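Local coordinates for bacterial microcompartment shell protein CutR (Streptococcus intermedius SK54 = ATCC 27335, PDB 6XPJ) that forms a minor hexameric shell component of the choline-degrading bacterial microcompartment and may give that shell heterogeneity and flexibility, at residues K20-I28 with V92-F103; I47-A58 with C74-F85. The protein carries 1 engineered substitution. One frame throughout, in Å; residues are numbered along the deposited sequence.

Contact 1 (K20-I28 with V92-F103)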
loop_
_atom_site.group_PDB
_atom_site.type_symbol
_atom_site.label_atom_id
_atom_site.label_comp_id
_atom_site.label_asym_id
_atom_site.label_seq_id
_atom_site.Cartn_x
_atom_site.Cartn_y
_atom_site.Cartn_z
ATOM N N LYS C 20 -4.814 -8.610 -13.872
ATOM C CA LYS C 20 -5.774 -9.726 -13.851
ATOM C C LYS C 20 -4.942 -10.981 -13.914
ATOM O O LYS C 20 -4.588 -11.412 -14.999
ATOM C CB LYS C 20 -6.796 -9.571 -14.971
ATOM C CG LYS C 20 -7.709 -8.380 -14.780
ATOM C CD LYS C 20 -8.532 -8.061 -16.023
ATOM C CE LYS C 20 -7.640 -7.537 -17.137
ATOM N NZ LYS C 20 -8.350 -6.656 -18.100
ATOM N N GLN C 21 -4.631 -11.556 -12.755
ATOM C CA GLN C 21 -3.600 -12.618 -12.710
ATOM C C GLN C 21 -3.810 -13.491 -11.481
ATOM O O GLN C 21 -4.100 -12.957 -10.401
ATOM C CB GLN C 21 -2.224 -11.940 -12.654
ATOM C CG GLN C 21 -1.052 -12.878 -12.525
ATOM C CD GLN C 21 0.230 -12.156 -12.871
ATOM O OE1 GLN C 21 0.398 -11.644 -13.974
ATOM N NE2 GLN C 21 1.146 -12.153 -11.925
ATOM N N ILE C 22 -3.556 -14.785 -11.631
ATOM C CA ILE C 22 -3.239 -15.689 -10.497
ATOM C C ILE C 22 -1.733 -15.896 -10.503
ATOM O O ILE C 22 -1.180 -16.393 -11.507
ATOM C CB ILE C 22 -4.001 -17.015 -10.585
ATOM C CG1 ILE C 22 -5.506 -16.758 -10.481
ATOM C CG2 ILE C 22 -3.476 -17.967 -9.519
ATOM C CD1 ILE C 22 -6.370 -17.995 -10.454
ATOM N N THR C 23 -1.075 -15.509 -9.404
ATOM C CA THR C 23 0.399 -15.542 -9.295
ATOM C C THR C 23 0.851 -16.768 -8.497
ATOM O O THR C 23 2.054 -17.097 -8.501
ATOM C CB THR C 23 0.938 -14.238 -8.698
ATOM O OG1 THR C 23 0.291 -13.127 -9.335
ATOM C CG2 THR C 23 2.430 -14.139 -8.886
ATOM N N LEU C 24 -0.064 -17.442 -7.825
ATOM C CA LEU C 24 0.277 -18.621 -7.010
ATOM C C LEU C 24 -0.954 -19.508 -6.952
ATOM O O LEU C 24 -2.045 -19.017 -6.634
ATOM C CB LEU C 24 0.698 -18.193 -5.599
ATOM C CG LEU C 24 1.155 -19.344 -4.705
ATOM C CD1 LEU C 24 2.494 -19.865 -5.171
ATOM C CD2 LEU C 24 1.214 -18.890 -3.265
ATOM N N ALA C 25 -0.776 -20.798 -7.216
ATOM C CA ALA C 25 -1.818 -21.825 -7.019
ATOM C C ALA C 25 -1.085 -23.086 -6.592
ATOM O O ALA C 25 -0.503 -23.794 -7.440
ATOM C CB ALA C 25 -2.619 -22.002 -8.275
ATOM N N HIS C 26 -0.988 -23.278 -5.295
ATOM C CA HIS C 26 0.055 -24.113 -4.688
ATOM C C HIS C 26 -0.546 -25.073 -3.684
ATOM O O HIS C 26 -1.400 -24.650 -2.857
ATOM C CB HIS C 26 1.103 -23.221 -4.017
ATOM C CG HIS C 26 2.300 -23.982 -3.551
ATOM N ND1 HIS C 26 3.419 -24.163 -4.321
ATOM C CD2 HIS C 26 2.534 -24.624 -2.370
ATOM C CE1 HIS C 26 4.301 -24.882 -3.638
ATOM N NE2 HIS C 26 3.784 -25.179 -2.428
ATOM N N VAL C 27 -0.050 -26.297 -3.688
ATOM C CA VAL C 27 -0.398 -27.275 -2.626
ATOM C C VAL C 27 0.844 -27.610 -1.809
ATOM O O VAL C 27 1.874 -27.985 -2.381
ATOM C CB VAL C 27 -1.066 -28.544 -3.180
ATOM C CG1 VAL C 27 -0.298 -29.210 -4.316
ATOM C CG2 VAL C 27 -1.337 -29.549 -2.076
ATOM N N ILE C 28 0.708 -27.467 -0.496
ATOM C CA ILE C 28 1.650 -28.063 0.481
ATOM C C ILE C 28 1.061 -29.411 0.848
ATOM O O ILE C 28 0.012 -29.444 1.487
ATOM C CB ILE C 28 1.877 -27.154 1.702
ATOM C CG1 ILE C 28 2.222 -25.724 1.289
ATOM C CG2 ILE C 28 2.943 -27.789 2.591
ATOM C CD1 ILE C 28 2.390 -24.774 2.452
ATOM N N VAL C 92 -7.537 -31.117 -2.779
ATOM C CA VAL C 92 -6.893 -29.776 -2.825
ATOM C C VAL C 92 -6.365 -29.532 -4.246
ATOM O O VAL C 92 -6.580 -28.435 -4.796
ATOM C CB VAL C 92 -5.784 -29.654 -1.772
ATOM C CG1 VAL C 92 -4.947 -28.414 -2.024
ATOM C CG2 VAL C 92 -6.393 -29.623 -0.386
ATOM N N GLU C 93 -5.717 -30.515 -4.854
ATOM C CA GLU C 93 -5.249 -30.337 -6.252
ATOM C C GLU C 93 -6.435 -30.099 -7.198
ATOM O O GLU C 93 -6.318 -29.251 -8.127
ATOM C CB GLU C 93 -4.424 -31.530 -6.704
ATOM C CG GLU C 93 -3.135 -31.655 -5.960
ATOM C CD GLU C 93 -2.190 -32.722 -6.477
ATOM O OE1 GLU C 93 -1.063 -32.765 -5.973
ATOM O OE2 GLU C 93 -2.585 -33.483 -7.376
ATOM N N THR C 94 -7.536 -30.863 -7.073
ATOM C CA THR C 94 -8.724 -30.706 -7.939
ATOM C C THR C 94 -9.218 -29.266 -7.836
ATOM O O THR C 94 -9.490 -28.636 -8.865
ATOM C CB THR C 94 -9.835 -31.701 -7.581
ATOM O OG1 THR C 94 -9.294 -32.986 -7.899
ATOM C CG2 THR C 94 -11.126 -31.440 -8.327
ATOM N N SER C 95 -9.326 -28.741 -6.614
ATOM C CA SER C 95 -9.829 -27.369 -6.394
ATOM C C SER C 95 -8.876 -26.352 -7.043
ATOM O O SER C 95 -9.342 -25.408 -7.664
ATOM C CB SER C 95 -10.028 -27.084 -4.933
ATOM O OG SER C 95 -11.125 -27.851 -4.418
ATOM N N LEU C 96 -7.564 -26.525 -6.871
ATOM C CA LEU C 96 -6.592 -25.588 -7.477
ATOM C C LEU C 96 -6.710 -25.651 -8.996
ATOM O O LEU C 96 -6.685 -24.608 -9.641
ATOM C CB LEU C 96 -5.196 -25.977 -7.012
ATOM C CG LEU C 96 -4.884 -25.665 -5.558
ATOM C CD1 LEU C 96 -3.554 -26.266 -5.182
ATOM C CD2 LEU C 96 -4.880 -24.158 -5.311
ATOM N N GLU C 97 -6.780 -26.842 -9.566
ATOM C CA GLU C 97 -6.920 -27.011 -11.032
ATOM C C GLU C 97 -8.195 -26.312 -11.508
ATOM O O GLU C 97 -8.160 -25.623 -12.547
ATOM C CB GLU C 97 -7.033 -28.489 -11.358
ATOM C CG GLU C 97 -5.746 -29.257 -11.204
ATOM C CD GLU C 97 -5.950 -30.755 -11.129
ATOM O OE1 GLU C 97 -4.934 -31.464 -11.182
ATOM O OE2 GLU C 97 -7.109 -31.217 -11.014
ATOM N N ASP C 98 -9.298 -26.477 -10.783
ATOM C CA ASP C 98 -10.581 -25.896 -11.236
ATOM C C ASP C 98 -10.492 -24.375 -11.176
ATOM O O ASP C 98 -11.003 -23.692 -12.085
ATOM C CB ASP C 98 -11.750 -26.482 -10.453
ATOM C CG ASP C 98 -12.077 -27.908 -10.903
ATOM O OD1 ASP C 98 -11.291 -28.500 -11.661
ATOM O OD2 ASP C 98 -13.174 -28.369 -10.571
ATOM N N ILE C 99 -9.857 -23.821 -10.149
ATOM C CA ILE C 99 -9.613 -22.356 -10.089
ATOM C C ILE C 99 -8.796 -21.920 -11.309
ATOM O O ILE C 99 -9.197 -20.958 -11.958
ATOM C CB ILE C 99 -8.911 -21.945 -8.781
ATOM C CG1 ILE C 99 -9.830 -22.127 -7.569
ATOM C CG2 ILE C 99 -8.389 -20.529 -8.856
ATOM C CD1 ILE C 99 -9.111 -22.086 -6.258
ATOM N N LEU C 100 -7.663 -22.554 -11.587
ATOM C CA LEU C 100 -6.788 -22.135 -12.705
ATOM C C LEU C 100 -7.537 -22.230 -14.023
ATOM O O LEU C 100 -7.442 -21.297 -14.821
ATOM C CB LEU C 100 -5.517 -22.980 -12.699
ATOM C CG LEU C 100 -4.546 -22.693 -11.557
ATOM C CD1 LEU C 100 -3.462 -23.758 -11.498
ATOM C CD2 LEU C 100 -3.939 -21.308 -11.657
ATOM N N GLU C 101 -8.282 -23.313 -14.239
ATOM C CA GLU C 101 -8.951 -23.505 -15.537
ATOM C C GLU C 101 -10.035 -22.425 -15.710
ATOM O O GLU C 101 -10.161 -21.890 -16.808
ATOM C CB GLU C 101 -9.557 -24.898 -15.625
ATOM C CG GLU C 101 -8.516 -25.984 -15.784
ATOM C CD GLU C 101 -9.046 -27.396 -15.718
ATOM O OE1 GLU C 101 -10.281 -27.606 -15.875
ATOM O OE2 GLU C 101 -8.219 -28.311 -15.457
ATOM N N TYR C 102 -10.803 -22.136 -14.666
ATOM C CA TYR C 102 -11.877 -21.125 -14.771
ATOM C C TYR C 102 -11.231 -19.764 -15.067
ATOM O O TYR C 102 -11.659 -19.038 -15.969
ATOM C CB TYR C 102 -12.726 -21.051 -13.500
ATOM C CG TYR C 102 -13.723 -19.925 -13.590
ATOM C CD1 TYR C 102 -14.897 -20.064 -14.304
ATOM C CD2 TYR C 102 -13.444 -18.682 -13.043
ATOM C CE1 TYR C 102 -15.787 -19.010 -14.446
ATOM C CE2 TYR C 102 -14.312 -17.622 -13.196
ATOM C CZ TYR C 102 -15.477 -17.775 -13.918
ATOM O OH TYR C 102 -16.339 -16.718 -14.028
ATOM N N PHE C 103 -10.233 -19.369 -14.269
ATOM C CA PHE C 103 -9.610 -18.046 -14.442
ATOM C C PHE C 103 -8.944 -17.930 -15.804
ATOM O O PHE C 103 -9.049 -16.855 -16.460
ATOM C CB PHE C 103 -8.660 -17.714 -13.289
ATOM C CG PHE C 103 -9.372 -17.161 -12.079
ATOM C CD1 PHE C 103 -10.131 -17.939 -11.238
ATOM C CD2 PHE C 103 -9.236 -15.829 -11.761
ATOM C CE1 PHE C 103 -10.779 -17.423 -10.130
ATOM C CE2 PHE C 103 -9.881 -15.301 -10.658
ATOM C CZ PHE C 103 -10.661 -16.092 -9.846
#
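Strand 21-28 and helix 92-103 run almost antiparallel, at 167° between their N-to-C directions. Their axes come within 8.7 Å, and the nearest CA atoms belong to Ala25 and Leu96. This is the helix-on-sheet packing of the circularly permuted BMC domain. No hydrogen bond crosses the contact, and apolar side chains carry it. Ile22, Ala25 and Val27 all point toward the helix. The step from Ile22 to Ala25 is three residues, because Thr23 has a near-helical backbone that interrupts the strict alternation of the strand.

At one end, Ile22 lays its CD1 methyl over a face of the Phe103 ring, a CH-pi contact with CD1 3.9 Å from the ring centroid. The same methyl touches Ile99 CG2 at 3.6 Å. The other branch of Ile22, its CG2, meets Leu100 CD2. In the middle, Ala25 CB rests on the forked end of Leu100, almost equally far from CG, CD1 and CD2, with Leu100 CD2 3.7 Å from Ala25 CB. Leu96 reaches the backbone as well as Val27; its CD1 lies 3.6 Å from His26 O. Phe103 also makes an edge-to-face ring contact with Phe109.

At the other end, the chi1 of Val27 (52°) sets CG1 between its backbone N and carbonyl carbon. The two branches then part: CG1 lies against OE1 and CG of Glu93, CG2 against Val92. Glu93 OE1 forms a salt bridge with Lys116 on strand 110-116. Val27 CG2 meets Val92 CG1 at 3.8 Å.

Contact 2 (I47-A58 with C74-F85); sequences IGVVSLTPNETA and CFVDRFTGSVMF
Phe85 has its CG between the backbone N and the carbonyl carbon (chi1 52°), which swings the ring back across the neighbouring strand and over Gly48. There the CA of Gly48 sits over a ring face, 4.3 Å from the Phe85 centroid, in a CH-pi contact. Met84 has its CG anti to the carbonyl carbon (chi1 -70°), with the chain extended beyond. It lies alongside Val49, pointing the same way, and Met84 CE meets Val49 CG1 at 3.7 Å.

Strands 72-77 and 82-87 form a beta hairpin, and strand 46-53 pairs antiparallel with its second strand in the sheet of the BMC domain. Gly48 with Phe85 and Val50 with Val83 are the hydrogen-bonded pairs. Leu52 N adds a bond of 2.9 Å to Gly81 O. Gly81 has positive phi, and its CA packs against the side chain of Asn55, 3.3 Å from Asn55 OD1. A water lies 2.8 Å from both Leu52 O and Thr80 O and can donate to either.

The turn 77-82 is shaped by Asp77. Its OD1 accepts Phe79 N at 2.8 Å in an Asx turn and also takes Thr80 N, from above the carboxylate plane. A G1 beta bulge closes the turn: Asp77 O accepts from Ser82 N and, weakly, from Gly81 N. At the start of helix 58-68, Ala58 CB packs on Val83 CG2 at 3.8 Å.

Arg78 forms a salt bridge with Asp77 of a neighbouring subunit. Strand 46-53 lies between 82-87 and 11-28. Helix 89-105 packs on Val50 and Phe85, and helix 58-68 packs on Leu52, Val76 and Phe85.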
loop_
_atom_site.group_PDB
_atom_site.type_symbol
_atom_site.label_atom_id
_atom_site.label_comp_id
_atom_site.label_asym_id
_atom_site.label_seq_id
_atom_site.Cartn_x
_atom_site.Cartn_y
_atom_site.Cartn_z
ATOM N N ILE C 47 -2.665 -28.342 2.271
ATOM C CA ILE C 47 -3.127 -26.931 2.245
ATOM C C ILE C 47 -2.967 -26.419 0.821
ATOM O O ILE C 47 -1.867 -26.570 0.248
ATOM C CB ILE C 47 -2.337 -26.087 3.258
ATOM C CG1 ILE C 47 -2.718 -26.513 4.682
ATOM C CG2 ILE C 47 -2.526 -24.595 3.001
ATOM C CD1 ILE C 47 -4.093 -26.169 5.109
ATOM N N GLY C 48 -4.013 -25.775 0.318
ATOM C CA GLY C 48 -3.975 -25.031 -0.949
ATOM C C GLY C 48 -3.865 -23.550 -0.689
ATOM O O GLY C 48 -4.556 -23.046 0.226
ATOM N N VAL C 49 -3.020 -22.855 -1.449
ATOM C CA VAL C 49 -2.712 -21.411 -1.307
ATOM C C VAL C 49 -2.843 -20.753 -2.674
ATOM O O VAL C 49 -2.200 -21.215 -3.631
ATOM C CB VAL C 49 -1.307 -21.186 -0.737
ATOM C CG1 VAL C 49 -1.145 -19.720 -0.364
ATOM C CG2 VAL C 49 -1.021 -22.101 0.453
ATOM N N VAL C 50 -3.646 -19.702 -2.736
ATOM C CA VAL C 50 -3.898 -18.957 -3.993
ATOM C C VAL C 50 -3.619 -17.474 -3.770
ATOM O O VAL C 50 -4.079 -16.892 -2.779
ATOM C CB VAL C 50 -5.318 -19.193 -4.524
ATOM C CG1 VAL C 50 -5.420 -18.680 -5.938
ATOM C CG2 VAL C 50 -5.702 -20.669 -4.451
ATOM N N SER C 51 -2.906 -16.883 -4.714
ATOM C CA SER C 51 -2.654 -15.427 -4.821
ATOM C C SER C 51 -3.334 -14.883 -6.068
ATOM O O SER C 51 -3.023 -15.398 -7.178
ATOM C CB SER C 51 -1.183 -15.172 -4.931
ATOM O OG SER C 51 -0.953 -13.757 -4.983
ATOM N N LEU C 52 -4.224 -13.916 -5.900
ATOM C CA LEU C 52 -5.035 -13.368 -7.015
ATOM C C LEU C 52 -4.941 -11.853 -7.069
ATOM O O LEU C 52 -4.801 -11.178 -6.045
ATOM C CB LEU C 52 -6.498 -13.762 -6.855
ATOM C CG LEU C 52 -6.774 -15.239 -6.660
ATOM C CD1 LEU C 52 -7.036 -15.566 -5.193
ATOM C CD2 LEU C 52 -7.899 -15.715 -7.563
ATOM N N THR C 53 -5.124 -11.320 -8.274
ATOM C CA THR C 53 -5.212 -9.874 -8.546
ATOM C C THR C 53 -6.276 -9.735 -9.623
ATOM O O THR C 53 -6.239 -10.499 -10.596
ATOM C CB THR C 53 -3.859 -9.331 -9.036
ATOM O OG1 THR C 53 -2.829 -9.769 -8.124
ATOM C CG2 THR C 53 -3.927 -7.834 -9.222
ATOM N N PRO C 54 -7.260 -8.825 -9.506
ATOM C CA PRO C 54 -7.448 -7.960 -8.342
ATOM C C PRO C 54 -7.962 -8.737 -7.121
ATOM O O PRO C 54 -8.440 -9.866 -7.237
ATOM C CB PRO C 54 -8.497 -6.951 -8.819
ATOM C CG PRO C 54 -9.306 -7.735 -9.823
ATOM C CD PRO C 54 -8.311 -8.634 -10.516
ATOM N N ASN C 55 -7.784 -8.142 -5.962
ATOM C CA ASN C 55 -7.942 -8.885 -4.692
ATOM C C ASN C 55 -9.380 -9.351 -4.468
ATOM O O ASN C 55 -9.564 -10.351 -3.783
ATOM C CB ASN C 55 -7.485 -8.033 -3.533
ATOM C CG ASN C 55 -5.979 -7.842 -3.521
ATOM O OD1 ASN C 55 -5.258 -8.525 -4.238
ATOM N ND2 ASN C 55 -5.508 -6.975 -2.631
ATOM N N GLU C 56 -10.361 -8.664 -5.039
ATOM C CA GLU C 56 -11.785 -9.023 -4.883
ATOM C C GLU C 56 -12.063 -10.386 -5.513
ATOM O O GLU C 56 -13.109 -10.987 -5.171
ATOM C CB GLU C 56 -12.697 -7.962 -5.518
ATOM C CG GLU C 56 -12.628 -6.595 -4.879
ATOM C CD GLU C 56 -11.530 -5.667 -5.384
ATOM O OE1 GLU C 56 -10.590 -6.124 -6.163
ATOM O OE2 GLU C 56 -11.577 -4.485 -5.012
ATOM N N THR C 57 -11.213 -10.893 -6.409
ATOM C CA THR C 57 -11.464 -12.209 -7.042
ATOM C C THR C 57 -11.215 -13.340 -6.035
ATOM O O THR C 57 -11.577 -14.474 -6.366
ATOM C CB THR C 57 -10.616 -12.457 -8.285
ATOM O OG1 THR C 57 -9.214 -12.458 -7.967
ATOM C CG2 THR C 57 -10.909 -11.464 -9.381
ATOM N N ALA C 58 -10.706 -13.056 -4.837
ATOM C CA ALA C 58 -10.556 -14.123 -3.823
ATOM C C ALA C 58 -11.894 -14.838 -3.578
ATOM O O ALA C 58 -11.914 -16.092 -3.486
ATOM C CB ALA C 58 -10.008 -13.539 -2.549
ATOM N N CYS C 74 -10.126 -22.210 4.665
ATOM C CA CYS C 74 -9.405 -21.704 5.864
ATOM C C CYS C 74 -9.700 -20.204 5.966
ATOM O O CYS C 74 -10.165 -19.731 7.018
ATOM C CB CYS C 74 -7.902 -21.947 5.790
ATOM S SG CYS C 74 -7.418 -23.671 5.507
ATOM N N PHE C 75 -9.467 -19.456 4.890
ATOM C CA PHE C 75 -9.880 -18.040 4.843
ATOM C C PHE C 75 -10.009 -17.605 3.388
ATOM O O PHE C 75 -9.434 -18.208 2.475
ATOM C CB PHE C 75 -8.908 -17.170 5.643
ATOM C CG PHE C 75 -7.539 -17.113 5.031
ATOM C CD1 PHE C 75 -7.298 -16.328 3.920
ATOM C CD2 PHE C 75 -6.485 -17.839 5.566
ATOM C CE1 PHE C 75 -6.048 -16.306 3.321
ATOM C CE2 PHE C 75 -5.233 -17.796 4.985
ATOM C CZ PHE C 75 -5.020 -17.029 3.856
ATOM N N VAL C 76 -10.788 -16.550 3.228
ATOM C CA VAL C 76 -11.029 -15.813 1.962
ATOM C C VAL C 76 -10.695 -14.379 2.289
ATOM O O VAL C 76 -11.386 -13.786 3.131
ATOM C CB VAL C 76 -12.483 -15.915 1.491
ATOM C CG1 VAL C 76 -12.639 -15.224 0.139
ATOM C CG2 VAL C 76 -12.937 -17.357 1.425
ATOM N N ASP C 77 -9.664 -13.828 1.696
ATOM C CA ASP C 77 -9.171 -12.502 2.097
ATOM C C ASP C 77 -9.234 -11.555 0.902
ATOM O O ASP C 77 -8.335 -11.582 0.030
ATOM C CB ASP C 77 -7.777 -12.602 2.714
ATOM C CG ASP C 77 -7.377 -11.339 3.427
ATOM O OD1 ASP C 77 -7.823 -10.264 2.958
ATOM O OD2 ASP C 77 -6.612 -11.406 4.433
ATOM N N ARG C 78 -10.283 -10.744 0.853
ATOM C CA ARG C 78 -10.435 -9.727 -0.212
ATOM C C ARG C 78 -9.498 -8.541 0.018
ATOM O O ARG C 78 -9.425 -7.674 -0.878
ATOM C CB ARG C 78 -11.893 -9.252 -0.271
ATOM C CG ARG C 78 -12.334 -8.385 0.887
ATOM C CD ARG C 78 -13.746 -7.911 0.649
ATOM N NE ARG C 78 -14.244 -7.037 1.705
ATOM C CZ ARG C 78 -14.050 -5.722 1.769
ATOM N NH1 ARG C 78 -13.290 -5.104 0.885
ATOM N NH2 ARG C 78 -14.612 -5.028 2.748
ATOM N N PHE C 79 -8.849 -8.416 1.165
ATOM C CA PHE C 79 -7.947 -7.285 1.461
ATOM C C PHE C 79 -6.565 -7.597 0.885
ATOM O O PHE C 79 -5.837 -6.675 0.473
ATOM C CB PHE C 79 -7.897 -7.020 2.969
ATOM C CG PHE C 79 -9.265 -6.800 3.532
ATOM C CD1 PHE C 79 -9.874 -5.558 3.429
ATOM C CD2 PHE C 79 -9.979 -7.857 4.070
ATOM C CE1 PHE C 79 -11.166 -5.386 3.896
ATOM C CE2 PHE C 79 -11.258 -7.671 4.563
ATOM C CZ PHE C 79 -11.853 -6.435 4.454
ATOM N N THR C 80 -6.164 -8.876 0.887
ATOM C CA THR C 80 -4.839 -9.286 0.389
ATOM C C THR C 80 -4.957 -10.020 -0.942
ATOM O O THR C 80 -3.931 -10.196 -1.563
ATOM C CB THR C 80 -4.117 -10.178 1.396
ATOM O OG1 THR C 80 -4.893 -11.365 1.558
ATOM C CG2 THR C 80 -3.922 -9.507 2.740
ATOM N N GLY C 81 -6.159 -10.390 -1.380
ATOM C CA GLY C 81 -6.316 -11.201 -2.604
ATOM C C GLY C 81 -5.793 -12.618 -2.409
ATOM O O GLY C 81 -5.041 -13.096 -3.229
ATOM N N SER C 82 -6.187 -13.282 -1.325
ATOM C CA SER C 82 -5.608 -14.588 -0.932
ATOM C C SER C 82 -6.720 -15.563 -0.554
ATOM O O SER C 82 -7.693 -15.146 0.069
ATOM C CB SER C 82 -4.648 -14.417 0.221
ATOM O OG SER C 82 -3.782 -13.312 0.024
ATOM N N VAL C 83 -6.534 -16.836 -0.865
ATOM C CA VAL C 83 -7.416 -17.920 -0.396
ATOM C C VAL C 83 -6.523 -19.050 0.068
ATOM O O VAL C 83 -5.535 -19.350 -0.582
ATOM C CB VAL C 83 -8.389 -18.392 -1.478
ATOM C CG1 VAL C 83 -9.266 -19.496 -0.925
ATOM C CG2 VAL C 83 -9.215 -17.243 -2.026
ATOM N N MET C 84 -6.887 -19.642 1.191
ATOM C CA MET C 84 -6.269 -20.897 1.652
ATOM C C MET C 84 -7.371 -21.879 2.031
ATOM O O MET C 84 -8.419 -21.473 2.577
ATOM C CB MET C 84 -5.290 -20.648 2.797
ATOM C CG MET C 84 -4.022 -19.909 2.315
ATOM S SD MET C 84 -2.673 -19.821 3.529
ATOM C CE MET C 84 -1.790 -18.363 2.977
ATOM N N PHE C 85 -7.146 -23.148 1.746
ATOM C CA PHE C 85 -8.131 -24.200 2.063
ATOM C C PHE C 85 -7.372 -25.484 2.347
ATOM O O PHE C 85 -6.177 -25.586 2.059
ATOM C CB PHE C 85 -9.159 -24.320 0.937
ATOM C CG PHE C 85 -8.613 -24.482 -0.456
ATOM C CD1 PHE C 85 -8.282 -25.726 -0.946
ATOM C CD2 PHE C 85 -8.506 -23.377 -1.310
ATOM C CE1 PHE C 85 -7.790 -25.874 -2.225
ATOM C CE2 PHE C 85 -8.021 -23.535 -2.598
ATOM C CZ PHE C 85 -7.669 -24.787 -3.053
HETATM O O HOH W 1 -2.864 -11.228 -3.958
HETATM O O HOH W 2 -8.037 -5.229 -1.504
#

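How the contacts relate
The centres of contacts 1 and 2 are about 11 Å apart. Along the chain, 20-28 comes first, then both segments of contact 2, then 92-103. Contact 1 therefore brackets contact 2 in sequence. They share one mixed sheet, in which strand 11-28 lies next to strand 46-53. Probable hydrogen bonds join the two contacts, His26 O to Val49 N and Ile28 N to Ile47 O, each 2.8 Å. Strand 82-87 leads directly into helix 89-105. Contact 2 thus joins strands within the sheet, and contact 1 seats a helix on it. Both also touch the same neighbouring subunit, so this shared core borders the interface within the hexamer.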